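Local coordinates for STING-associated CdnE c-di-GMP synthase (Flavobacteriaceae, PDB 6WT8), which probably joins two GTP molecules into the cyclic dinucleotide c-di-GMP, the signal sensed by a bacterial STING receptor in CBASS anti-phage defence, at residues Lys11-Ser16 and Ile51-Lys56; Ser317-Ile322 and Tyr330-Asp335; Val168-Ser171 and Thr175-Ile178; Tyr286-Lys291 and Tyr306-Asn311. All coordinates share one frame; numbering follows the deposited sequence.

Contact 1 of 4, residues Lys11-Ser16 and Ile51-Lys56; sequences KVRERS and IKESMK
V12 fits closely against the backbone of E53 and the side chain of S54. Its CG1, anti to the backbone N (chi1 173°), comes up to E53 O at 3.7 Å, while CG2 meets S54 OG, also at 3.7 Å. A compact branched residue suits this buried place because its two methyls fork over consecutive residues of the facing turn, where S54 turns its hydroxyl onto Y50 O of its own helix. Beside S16, the last residue of helix 5-16, a water donates to S16 OG at 2.9 Å and to E53 O at 3.0 Å. The contact joins two nearly parallel helical segments: the axes of 11-16, on helix 5-16, and 51-56, on helix 46-56, come within 9.8 Å at an angle of 24°, and helix 253-266 packs on both. The partly exposed side is held by charge instead. There the extended chain of R13 meets E53 side-on: NE donates to OE1 at 2.9 Å and NH2 to OE2 at 3.0 Å, each oxygen using its syn lone pair. The two planes lie only 11° apart and both bonds are nearly straight; arginine and glutamate suit the place because both are long enough for their charged ends to meet beside the helices. With an alanine at R13, the E53 carboxylate would probably lose both of these bonds and be left to turn without its mate.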
loop_
_atom_site.group_PDB
_atom_site.type_symbol
_atom_site.label_atom_id
_atom_site.label_comp_id
_atom_site.label_asym_id
_atom_site.label_seq_id
_atom_site.Cartn_x
_atom_site.Cartn_y
_atom_site.Cartn_z
ATOM N N LYS A 11 13.517 -5.530 18.390
ATOM C CA LYS A 11 12.118 -5.184 18.124
ATOM C C LYS A 11 11.747 -5.475 16.675
ATOM O O LYS A 11 10.681 -6.033 16.389
ATOM C CB LYS A 11 11.870 -3.703 18.416
ATOM C CG LYS A 11 11.823 -3.421 19.903
ATOM C CD LYS A 11 11.398 -1.995 20.123
ATOM C CE LYS A 11 10.877 -1.826 21.535
ATOM N NZ LYS A 11 11.051 -0.413 21.956
ATOM N N VAL A 12 12.600 -5.065 15.732
ATOM C CA VAL A 12 12.320 -5.339 14.321
ATOM C C VAL A 12 12.219 -6.829 14.092
ATOM O O VAL A 12 11.358 -7.299 13.354
ATOM C CB VAL A 12 13.413 -4.706 13.434
ATOM C CG1 VAL A 12 13.243 -5.116 11.948
ATOM C CG2 VAL A 12 13.352 -3.230 13.487
ATOM N N ARG A 13 13.132 -7.594 14.683
ATOM C CA ARG A 13 13.114 -9.042 14.518
ATOM C C ARG A 13 11.823 -9.652 15.012
ATOM O O ARG A 13 11.279 -10.572 14.378
ATOM C CB ARG A 13 14.300 -9.643 15.271
ATOM C CG ARG A 13 15.531 -9.435 14.444
ATOM C CD ARG A 13 16.792 -9.861 15.176
ATOM N NE ARG A 13 17.910 -9.847 14.232
ATOM C CZ ARG A 13 19.028 -10.562 14.374
ATOM N NH1 ARG A 13 19.197 -11.342 15.426
ATOM N NH2 ARG A 13 19.954 -10.510 13.438
ATOM N N GLU A 14 11.346 -9.208 16.172
ATOM C CA GLU A 14 10.126 -9.813 16.695
ATOM C C GLU A 14 8.965 -9.564 15.754
ATOM O O GLU A 14 8.083 -10.418 15.594
ATOM C CB GLU A 14 9.808 -9.236 18.076
ATOM C CG GLU A 14 8.660 -10.024 18.777
ATOM C CD GLU A 14 8.833 -11.565 18.696
ATOM O OE1 GLU A 14 9.927 -12.078 19.070
ATOM O OE2 GLU A 14 7.875 -12.261 18.246
ATOM N N ARG A 15 8.962 -8.404 15.093
ATOM C CA ARG A 15 7.868 -8.065 14.185
ATOM C C ARG A 15 7.992 -8.760 12.844
ATOM O O ARG A 15 6.977 -9.065 12.201
ATOM C CB ARG A 15 7.870 -6.540 13.942
ATOM C CG ARG A 15 7.499 -5.740 15.164
ATOM C CD ARG A 15 7.337 -4.243 14.867
ATOM N NE ARG A 15 8.499 -3.570 14.290
ATOM C CZ ARG A 15 9.281 -2.704 14.941
ATOM N NH1 ARG A 15 9.123 -2.483 16.265
ATOM N NH2 ARG A 15 10.227 -2.070 14.297
ATOM N N SER A 16 9.219 -8.967 12.389
ATOM C CA SER A 16 9.517 -9.270 10.999
ATOM C C SER A 16 10.022 -10.683 10.761
ATOM O O SER A 16 9.724 -11.277 9.728
ATOM C CB SER A 16 10.596 -8.316 10.464
ATOM O OG SER A 16 10.134 -6.983 10.381
ATOM N N ILE A 51 19.328 -0.828 10.220
ATOM C CA ILE A 51 18.870 -0.294 8.923
ATOM C C ILE A 51 18.534 -1.431 7.953
ATOM O O ILE A 51 17.463 -1.429 7.301
ATOM C CB ILE A 51 19.943 0.630 8.335
ATOM C CG1 ILE A 51 20.124 1.865 9.214
ATOM C CG2 ILE A 51 19.600 1.000 6.878
ATOM C CD1 ILE A 51 21.412 2.627 8.910
ATOM N N LYS A 52 19.421 -2.431 7.870
ATOM C CA LYS A 52 19.198 -3.539 6.924
ATOM C C LYS A 52 17.905 -4.268 7.227
ATOM O O LYS A 52 17.121 -4.592 6.313
ATOM C CB LYS A 52 20.360 -4.551 6.987
ATOM C CG LYS A 52 21.551 -4.074 6.267
ATOM C CD LYS A 52 22.614 -5.208 6.168
ATOM C CE LYS A 52 23.116 -5.644 7.528
ATOM N NZ LYS A 52 24.352 -6.588 7.411
ATOM N N GLU A 53 17.694 -4.613 8.499
ATOM C CA GLU A 53 16.540 -5.431 8.834
ATOM C C GLU A 53 15.264 -4.611 8.753
ATOM O O GLU A 53 14.203 -5.157 8.415
ATOM C CB GLU A 53 16.779 -6.067 10.207
ATOM C CG GLU A 53 17.988 -7.040 10.034
ATOM C CD GLU A 53 18.232 -7.982 11.191
ATOM O OE1 GLU A 53 17.466 -7.920 12.175
ATOM O OE2 GLU A 53 19.228 -8.778 11.108
ATOM N N SER A 54 15.376 -3.296 8.980
ATOM C CA SER A 54 14.229 -2.413 8.793
ATOM C C SER A 54 13.868 -2.260 7.313
ATOM O O SER A 54 12.691 -2.094 6.979
ATOM C CB SER A 54 14.516 -1.035 9.367
ATOM O OG SER A 54 14.549 -1.069 10.783
HETATM N N MSE A 55 14.848 -2.295 6.425
HETATM C CA MSE A 55 14.633 -2.186 4.992
HETATM C C MSE A 55 14.084 -3.486 4.421
HETATM O O MSE A 55 13.289 -3.441 3.487
HETATM C CB MSE A 55 15.929 -1.806 4.259
HETATM C CG MSE A 55 16.221 -0.341 4.455
HETATM SE SE MSE A 55 17.817 0.084 3.389
HETATM C CE MSE A 55 17.760 1.872 3.776
ATOM N N LYS A 56 14.521 -4.643 4.917
ATOM C CA LYS A 56 14.169 -5.895 4.235
ATOM C C LYS A 56 12.750 -6.378 4.517
ATOM O O LYS A 56 12.201 -7.147 3.705
ATOM C CB LYS A 56 15.164 -6.989 4.617
ATOM C CG LYS A 56 16.501 -6.741 3.976
ATOM C CD LYS A 56 17.530 -7.740 4.515
ATOM C CE LYS A 56 18.870 -7.355 3.966
ATOM N NZ LYS A 56 19.987 -8.175 4.562
HETATM O O HOH W 1 11.273 -4.883 8.707
#

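Contact 2 of 4, residues Ser317-Ile322 and Tyr330-Asp335; sequences SYRDNI and YIFEFD
With CG anti to its carbonyl carbon (chi1 -71°), Y330 lays its ring along the carbonyls of residues D320 to I322, where helix 316-320 gives way to loop; F332, with a similar first torsion (-69°), is swung instead against R319. The Y330 ring is approached edge-on, in its own plane, by N321 O, 3.7 Å from CE1, and D320 O lies 3.4 Å from CD1. R319 passes its CD over one face of F332, its chain lying across the phenylalanine side chain, and its guanidinium goes on to I312 O. Between these, I331 N donates to I322 O at 3.0 Å, and the branched side chains of I322 and I331 meet through CG2 and CD1. Y330 to E333 form a type I beta turn in the loop before helix 336-360. A water is gripped three times inside the contact, donating to R319 O at 2.8 Å and to I322 O at 2.7 Å and accepting from F332 N at 2.9 Å. A second water links N321 OD1 to Y330 OH, 2.7 Å from the hydroxyl. Replacing Y330 with an alanine would probably take the ring from beside the N321 and D320 carbonyls and leave that water without its hydroxyl partner. The chemistry implies that bound water helps satisfy R319 O and I322 O, the latter also taking the I331 N-H, while isoleucine and phenylalanine seal the buried side.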
loop_
_atom_site.group_PDB
_atom_site.type_symbol
_atom_site.label_atom_id
_atom_site.label_comp_id
_atom_site.label_asym_id
_atom_site.label_seq_id
_atom_site.Cartn_x
_atom_site.Cartn_y
_atom_site.Cartn_z
ATOM N N SER A 317 6.069 25.368 -1.291
ATOM C CA SER A 317 5.515 25.039 -2.615
ATOM C C SER A 317 5.830 23.603 -3.006
ATOM O O SER A 317 4.993 22.916 -3.617
ATOM C CB SER A 317 6.015 26.022 -3.694
ATOM O OG SER A 317 7.414 25.927 -3.869
ATOM N N TYR A 318 7.013 23.111 -2.630
ATOM C CA TYR A 318 7.347 21.712 -2.873
ATOM C C TYR A 318 6.393 20.787 -2.124
ATOM O O TYR A 318 5.819 19.847 -2.705
ATOM C CB TYR A 318 8.786 21.453 -2.436
ATOM C CG TYR A 318 9.218 20.042 -2.669
ATOM C CD1 TYR A 318 9.365 19.557 -3.957
ATOM C CD2 TYR A 318 9.437 19.175 -1.622
ATOM C CE1 TYR A 318 9.738 18.238 -4.182
ATOM C CE2 TYR A 318 9.813 17.873 -1.837
ATOM C CZ TYR A 318 9.964 17.419 -3.110
ATOM O OH TYR A 318 10.339 16.119 -3.302
ATOM N N ARG A 319 6.212 21.010 -0.813
ATOM C CA ARG A 319 5.387 20.030 -0.111
ATOM C C ARG A 319 3.941 20.114 -0.562
ATOM O O ARG A 319 3.256 19.083 -0.640
ATOM C CB ARG A 319 5.526 20.215 1.397
ATOM C CG ARG A 319 4.441 20.892 2.106
ATOM C CD ARG A 319 4.723 20.985 3.622
ATOM N NE ARG A 319 4.378 22.338 4.008
ATOM C CZ ARG A 319 5.219 23.298 4.390
ATOM N NH1 ARG A 319 6.527 23.111 4.500
ATOM N NH2 ARG A 319 4.724 24.495 4.651
ATOM N N ASP A 320 3.489 21.302 -0.946
ATOM C CA ASP A 320 2.089 21.465 -1.297
ATOM C C ASP A 320 1.723 20.749 -2.584
ATOM O O ASP A 320 0.522 20.563 -2.853
ATOM C CB ASP A 320 1.770 22.950 -1.432
ATOM C CG ASP A 320 1.550 23.607 -0.100
ATOM O OD1 ASP A 320 1.477 22.896 0.931
ATOM O OD2 ASP A 320 1.484 24.856 -0.083
ATOM N N ASN A 321 2.695 20.333 -3.388
ATOM C CA ASN A 321 2.380 19.718 -4.667
ATOM C C ASN A 321 2.681 18.221 -4.714
ATOM O O ASN A 321 2.574 17.607 -5.776
ATOM C CB ASN A 321 3.127 20.487 -5.769
ATOM C CG ASN A 321 2.436 21.815 -6.075
ATOM O OD1 ASN A 321 1.413 21.840 -6.761
ATOM N ND2 ASN A 321 2.924 22.899 -5.478
ATOM N N ILE A 322 3.034 17.607 -3.578
ATOM C CA ILE A 322 3.246 16.174 -3.540
ATOM C C ILE A 322 1.884 15.479 -3.529
ATOM O O ILE A 322 1.044 15.737 -2.654
ATOM C CB ILE A 322 4.073 15.765 -2.311
ATOM C CG1 ILE A 322 5.438 16.509 -2.282
ATOM C CG2 ILE A 322 4.302 14.239 -2.331
ATOM C CD1 ILE A 322 6.236 16.176 -1.043
ATOM N N TYR A 330 -3.544 15.668 -2.642
ATOM C CA TYR A 330 -2.272 16.252 -2.235
ATOM C C TYR A 330 -2.078 15.876 -0.782
ATOM O O TYR A 330 -2.913 16.238 0.050
ATOM C CB TYR A 330 -2.307 17.771 -2.415
ATOM C CG TYR A 330 -2.281 18.189 -3.876
ATOM C CD1 TYR A 330 -1.105 18.105 -4.579
ATOM C CD2 TYR A 330 -3.427 18.680 -4.498
ATOM C CE1 TYR A 330 -1.040 18.500 -5.909
ATOM C CE2 TYR A 330 -3.388 19.073 -5.843
ATOM C CZ TYR A 330 -2.180 18.976 -6.520
ATOM O OH TYR A 330 -2.119 19.384 -7.841
ATOM N N ILE A 331 -0.975 15.199 -0.473
ATOM C CA ILE A 331 -0.872 14.576 0.863
ATOM C C ILE A 331 -0.608 15.576 1.974
ATOM O O ILE A 331 -0.764 15.207 3.149
ATOM C CB ILE A 331 0.203 13.472 0.919
ATOM C CG1 ILE A 331 1.564 13.982 0.489
ATOM C CG2 ILE A 331 -0.217 12.304 0.053
ATOM C CD1 ILE A 331 2.675 13.074 0.945
ATOM N N PHE A 332 -0.265 16.824 1.669
ATOM C CA PHE A 332 -0.154 17.851 2.723
ATOM C C PHE A 332 -1.251 18.914 2.629
ATOM O O PHE A 332 -1.148 19.946 3.288
ATOM C CB PHE A 332 1.225 18.496 2.694
ATOM C CG PHE A 332 2.326 17.557 3.120
ATOM C CD1 PHE A 332 2.537 17.308 4.481
ATOM C CD2 PHE A 332 3.092 16.868 2.188
ATOM C CE1 PHE A 332 3.560 16.438 4.892
ATOM C CE2 PHE A 332 4.094 15.960 2.598
ATOM C CZ PHE A 332 4.311 15.726 3.949
ATOM N N GLU A 333 -2.308 18.683 1.839
ATOM C CA GLU A 333 -3.361 19.685 1.722
ATOM C C GLU A 333 -4.080 19.882 3.046
ATOM O O GLU A 333 -4.327 21.030 3.470
ATOM C CB GLU A 333 -4.359 19.300 0.637
ATOM C CG GLU A 333 -5.390 20.427 0.487
ATOM C CD GLU A 333 -6.286 20.264 -0.706
ATOM O OE1 GLU A 333 -6.067 19.340 -1.519
ATOM O OE2 GLU A 333 -7.244 21.067 -0.829
ATOM N N PHE A 334 -4.379 18.787 3.732
ATOM C CA PHE A 334 -5.120 18.854 4.993
ATOM C C PHE A 334 -4.270 18.372 6.149
ATOM O O PHE A 334 -3.431 17.487 5.996
ATOM C CB PHE A 334 -6.389 18.009 4.910
ATOM C CG PHE A 334 -7.313 18.461 3.814
ATOM C CD1 PHE A 334 -7.943 19.706 3.883
ATOM C CD2 PHE A 334 -7.493 17.674 2.694
ATOM C CE1 PHE A 334 -8.800 20.151 2.846
ATOM C CE2 PHE A 334 -8.316 18.105 1.659
ATOM C CZ PHE A 334 -8.975 19.328 1.738
ATOM N N ASP A 335 -4.505 18.991 7.307
ATOM C CA ASP A 335 -3.765 18.657 8.527
ATOM C C ASP A 335 -2.267 18.828 8.330
ATOM O O ASP A 335 -1.458 18.087 8.867
ATOM C CB ASP A 335 -4.095 17.248 9.023
ATOM C CG ASP A 335 -5.566 17.051 9.272
ATOM O OD1 ASP A 335 -6.181 17.858 10.002
ATOM O OD2 ASP A 335 -6.116 16.121 8.647
HETATM O O HOH W 2 0.831 17.779 -0.831
HETATM O O HOH W 3 -0.875 22.531 2.494
HETATM O O HOH W 4 0.419 19.868 -8.779
#

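Contact 3 of 4, residues Val168-Ser171 and Thr175-Ile178; sequences VLSS and TVDI
S170 OG is held from two directions: it is hydrogen-bonded to E166 O one turn back in its own helix, and it accepts from a water at 2.7 Å. The same water donates to V176 O at 3.1 Å, so the hydroxyl is tied to the strand through solvent. These residues form a helix-turn-strand unit: helix 154-172 ends, a short turn follows, and the chain returns as strand 176-177, which pairs antiparallel with strand 184-189 of the mixed sheet. Such a sheet flanked by helices is consistent with the nucleotidyltransferase core of CD-NTases. No direct hydrogen bond joins the two segments, and the rest is van der Waals packing, of methyls against a carbonyl oxygen, a hydroxyl and the L169 chain. V176 has CG1 anti to the backbone N (chi1 178°), which places its other methyl, CG2, 3.6 Å from L169 O, while CG1 lies 4.3 Å from L169 CB. The beta-branch suits a strand residue that faces a helix, because it spreads two methyls over the helix surface. L169 is buried, and its leucine chain reaches beyond this contact to I184 and V186 of the sheet and to V73 and L77 of helix 60-81. A serine serves where S170 stands, at the exposed margin, since a small hydroxyl can bond to its own helix and to water at once. I178 completes the margin on that side, its CG2 methyl resting 4.0 Å from S170 OG.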
loop_
_atom_site.group_PDB
_atom_site.type_symbol
_atom_site.label_atom_id
_atom_site.label_comp_id
_atom_site.label_asym_id
_atom_site.label_seq_id
_atom_site.Cartn_x
_atom_site.Cartn_y
_atom_site.Cartn_z
ATOM N N VAL A 168 -22.027 -18.387 3.748
ATOM C CA VAL A 168 -21.070 -19.383 3.255
ATOM C C VAL A 168 -19.866 -19.469 4.175
ATOM O O VAL A 168 -19.416 -20.566 4.545
ATOM C CB VAL A 168 -20.650 -19.010 1.829
ATOM C CG1 VAL A 168 -19.426 -19.842 1.404
ATOM C CG2 VAL A 168 -21.786 -19.267 0.933
ATOM N N LEU A 169 -19.337 -18.303 4.584
ATOM C CA LEU A 169 -18.119 -18.344 5.387
ATOM C C LEU A 169 -18.403 -18.899 6.777
ATOM O O LEU A 169 -17.587 -19.645 7.341
ATOM C CB LEU A 169 -17.499 -16.932 5.442
ATOM C CG LEU A 169 -16.982 -16.465 4.074
ATOM C CD1 LEU A 169 -16.683 -14.944 4.128
ATOM C CD2 LEU A 169 -15.729 -17.247 3.613
ATOM N N SER A 170 -19.565 -18.559 7.356
ATOM C CA SER A 170 -19.881 -19.072 8.682
ATOM C C SER A 170 -20.113 -20.568 8.669
ATOM O O SER A 170 -19.968 -21.209 9.714
ATOM C CB SER A 170 -21.133 -18.385 9.230
ATOM O OG SER A 170 -20.874 -17.027 9.457
ATOM N N SER A 171 -20.571 -21.112 7.544
ATOM C CA SER A 171 -20.774 -22.552 7.469
ATOM C C SER A 171 -19.485 -23.309 7.196
ATOM O O SER A 171 -19.446 -24.527 7.407
ATOM C CB SER A 171 -21.818 -22.877 6.399
ATOM O OG SER A 171 -21.346 -22.685 5.102
ATOM N N THR A 175 -14.642 -19.639 13.137
ATOM C CA THR A 175 -14.658 -18.297 13.713
ATOM C C THR A 175 -14.701 -17.281 12.585
ATOM O O THR A 175 -13.755 -17.194 11.791
ATOM C CB THR A 175 -13.427 -18.065 14.576
ATOM O OG1 THR A 175 -13.386 -19.082 15.577
ATOM C CG2 THR A 175 -13.469 -16.701 15.259
ATOM N N VAL A 176 -15.823 -16.566 12.486
ATOM C CA VAL A 176 -16.084 -15.544 11.477
ATOM C C VAL A 176 -16.811 -14.395 12.165
ATOM O O VAL A 176 -17.867 -14.614 12.776
ATOM C CB VAL A 176 -16.959 -16.078 10.331
ATOM C CG1 VAL A 176 -17.272 -14.973 9.305
ATOM C CG2 VAL A 176 -16.300 -17.196 9.661
ATOM N N ASP A 177 -16.260 -13.178 12.067
ATOM C CA ASP A 177 -16.899 -11.963 12.570
ATOM C C ASP A 177 -17.699 -11.338 11.447
ATOM O O ASP A 177 -17.136 -10.895 10.433
ATOM C CB ASP A 177 -15.864 -10.966 13.099
ATOM C CG ASP A 177 -16.497 -9.749 13.761
ATOM O OD1 ASP A 177 -17.740 -9.603 13.747
ATOM O OD2 ASP A 177 -15.736 -8.923 14.294
ATOM N N ILE A 178 -19.023 -11.359 11.597
ATOM C CA ILE A 178 -19.919 -10.806 10.606
ATOM C C ILE A 178 -20.487 -9.464 11.040
ATOM O O ILE A 178 -21.344 -8.905 10.327
ATOM C CB ILE A 178 -21.071 -11.765 10.250
ATOM C CG1 ILE A 178 -21.976 -11.923 11.471
ATOM C CG2 ILE A 178 -20.553 -13.080 9.703
ATOM C CD1 ILE A 178 -23.395 -12.447 11.170
HETATM O O HOH W 5 -20.260 -16.364 12.051
#

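Contact 4 of 4, residues Tyr286-Lys291 and Tyr306-Asn311; sequences YNIDVK and YQELTN
Where helix 278-287 gives way to a loop, the helix end and the loop residue I288 pack on the following helix, 300-314, N287 and I288 both meeting E308. The I288 side chain and the aliphatic part of E308 run alongside one another, antiparallel, with I288 CG1 3.8 Å from E308 CG and I288 CD1 3.9 Å from E308 CB. E308 is folded rather than extended: CG is anti to the backbone N, and a bend at chi2 (67°) lays the methylene over the isoleucine while carrying the carboxylate toward N287. There the amide and carboxylate planes stand 67° apart, with N287 OD1 3.9 Å from E308 OE2. E308 OE2 is hydrogen-bonded to Y318 OH, which comes from helix 316-320. I288 suits its buried place, where it also touches I304 and L305 of the same neighbouring helix. A glutamate serves opposite it because its methylenes pack as hydrocarbon while its oxygens reach a polar partner. The chemistry implies that the tyrosine hydroxyl, by meeting the buried E308 OE2, would probably help offset the cost of burying a charge beside the isoleucine.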
loop_
_atom_site.group_PDB
_atom_site.type_symbol
_atom_site.label_atom_id
_atom_site.label_comp_id
_atom_site.label_asym_id
_atom_site.label_seq_id
_atom_site.Cartn_x
_atom_site.Cartn_y
_atom_site.Cartn_z
ATOM N N TYR A 286 7.622 7.561 -3.019
ATOM C CA TYR A 286 7.335 7.432 -4.439
ATOM C C TYR A 286 7.652 8.728 -5.164
ATOM O O TYR A 286 7.937 8.723 -6.374
ATOM C CB TYR A 286 5.846 7.043 -4.577
ATOM C CG TYR A 286 5.366 6.807 -5.983
ATOM C CD1 TYR A 286 5.499 5.594 -6.577
ATOM C CD2 TYR A 286 4.758 7.830 -6.690
ATOM C CE1 TYR A 286 5.032 5.397 -7.872
ATOM C CE2 TYR A 286 4.284 7.644 -7.996
ATOM C CZ TYR A 286 4.450 6.409 -8.572
ATOM O OH TYR A 286 3.997 6.190 -9.853
ATOM N N ASN A 287 7.544 9.866 -4.462
ATOM C CA ASN A 287 7.740 11.131 -5.140
ATOM C C ASN A 287 9.235 11.450 -5.352
ATOM O O ASN A 287 9.555 12.367 -6.123
ATOM C CB ASN A 287 6.998 12.204 -4.329
ATOM C CG ASN A 287 7.190 13.602 -4.868
ATOM O OD1 ASN A 287 7.808 14.435 -4.204
ATOM N ND2 ASN A 287 6.718 13.830 -6.042
ATOM N N ILE A 288 10.152 10.721 -4.697
ATOM C CA ILE A 288 11.575 10.999 -4.864
ATOM C C ILE A 288 11.995 10.617 -6.285
ATOM O O ILE A 288 11.606 9.568 -6.810
ATOM C CB ILE A 288 12.398 10.247 -3.789
ATOM C CG1 ILE A 288 12.023 10.766 -2.390
ATOM C CG2 ILE A 288 13.914 10.454 -3.976
ATOM C CD1 ILE A 288 12.638 10.015 -1.202
ATOM N N ASP A 289 12.819 11.463 -6.911
ATOM C CA ASP A 289 13.264 11.231 -8.283
ATOM C C ASP A 289 14.174 10.017 -8.290
ATOM O O ASP A 289 15.181 10.022 -7.579
ATOM C CB ASP A 289 14.013 12.480 -8.774
ATOM C CG ASP A 289 14.617 12.334 -10.194
ATOM O OD1 ASP A 289 14.624 11.247 -10.850
ATOM O OD2 ASP A 289 15.124 13.382 -10.668
ATOM N N VAL A 290 13.836 8.977 -9.086
ATOM C CA VAL A 290 14.626 7.747 -9.016
ATOM C C VAL A 290 16.080 7.979 -9.368
ATOM O O VAL A 290 16.952 7.243 -8.893
ATOM C CB VAL A 290 14.096 6.610 -9.907
ATOM C CG1 VAL A 290 12.812 6.044 -9.343
ATOM C CG2 VAL A 290 14.007 7.046 -11.406
ATOM N N LYS A 291 16.380 8.959 -10.235
ATOM C CA LYS A 291 17.781 9.137 -10.618
ATOM C C LYS A 291 18.644 9.544 -9.431
ATOM O O LYS A 291 19.873 9.381 -9.479
ATOM C CB LYS A 291 17.923 10.161 -11.749
ATOM C CG LYS A 291 17.234 9.675 -12.992
ATOM C CD LYS A 291 17.843 10.266 -14.260
ATOM C CE LYS A 291 17.587 9.323 -15.412
ATOM N NZ LYS A 291 16.116 9.114 -15.560
ATOM N N TYR A 306 16.573 11.633 4.572
ATOM C CA TYR A 306 16.709 12.809 5.422
ATOM C C TYR A 306 16.609 14.080 4.607
ATOM O O TYR A 306 15.913 15.022 5.012
ATOM C CB TYR A 306 18.025 12.765 6.189
ATOM C CG TYR A 306 18.262 13.995 7.010
ATOM C CD1 TYR A 306 17.616 14.197 8.193
ATOM C CD2 TYR A 306 19.214 14.933 6.634
ATOM C CE1 TYR A 306 17.802 15.312 8.963
ATOM C CE2 TYR A 306 19.404 16.080 7.406
ATOM C CZ TYR A 306 18.693 16.247 8.576
ATOM O OH TYR A 306 18.890 17.345 9.369
ATOM N N GLN A 307 17.285 14.122 3.453
ATOM C CA GLN A 307 17.192 15.296 2.600
ATOM C C GLN A 307 15.748 15.531 2.142
ATOM O O GLN A 307 15.270 16.658 2.136
ATOM C CB GLN A 307 18.144 15.153 1.409
ATOM C CG GLN A 307 19.601 15.135 1.764
ATOM C CD GLN A 307 20.437 14.668 0.533
ATOM O OE1 GLN A 307 20.291 15.213 -0.560
ATOM N NE2 GLN A 307 21.247 13.626 0.704
ATOM N N GLU A 308 15.036 14.484 1.765
ATOM C CA GLU A 308 13.676 14.687 1.304
ATOM C C GLU A 308 12.780 15.210 2.418
ATOM O O GLU A 308 11.983 16.146 2.201
ATOM C CB GLU A 308 13.128 13.370 0.776
ATOM C CG GLU A 308 11.673 13.448 0.343
ATOM C CD GLU A 308 11.458 14.349 -0.884
ATOM O OE1 GLU A 308 12.431 14.708 -1.565
ATOM O OE2 GLU A 308 10.280 14.659 -1.152
ATOM N N LEU A 309 12.854 14.612 3.622
ATOM C CA LEU A 309 12.014 15.144 4.706
ATOM C C LEU A 309 12.385 16.570 5.053
ATOM O O LEU A 309 11.486 17.386 5.281
ATOM C CB LEU A 309 12.111 14.269 5.945
ATOM C CG LEU A 309 11.684 12.809 5.737
ATOM C CD1 LEU A 309 11.616 12.120 7.087
ATOM C CD2 LEU A 309 10.370 12.655 5.067
ATOM N N THR A 310 13.690 16.902 5.058
ATOM C CA THR A 310 14.119 18.279 5.294
ATOM C C THR A 310 13.527 19.238 4.270
ATOM O O THR A 310 13.070 20.343 4.630
ATOM C CB THR A 310 15.660 18.292 5.274
ATOM O OG1 THR A 310 16.055 17.535 6.414
ATOM C CG2 THR A 310 16.168 19.724 5.347
ATOM N N ASN A 311 13.490 18.833 2.998
ATOM C CA ASN A 311 12.919 19.672 1.943
ATOM C C ASN A 311 11.424 19.827 2.123
ATOM O O ASN A 311 10.871 20.915 1.902
ATOM C CB ASN A 311 13.172 19.048 0.563
ATOM C CG ASN A 311 14.653 19.100 0.141
ATOM O OD1 ASN A 311 15.455 19.830 0.721
ATOM N ND2 ASN A 311 15.004 18.321 -0.878
#

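Overall arrangement
Contacts 2 and 4 belong together: their centres lie 14 Å apart, helices 300-314 and 316-320 follow each other in the chain, and Y318 OH probably bonds both E308 OE2 and N287 OD1. Contact 4 is buried and rests on hydrocarbon beside a carboxylate, whereas contact 2 is partly buried and relies on water and backbone carbonyls at a helix end. Contact 1, about 22 Å from contact 4 between centres, joins two other helices, with charge on its partly exposed side. Contact 3 lies across the chain's centre from contacts 2 and 4; it alone pairs a helix with a strand of the sheet, with aliphatic side chains and one bridging water instead of any ion pair.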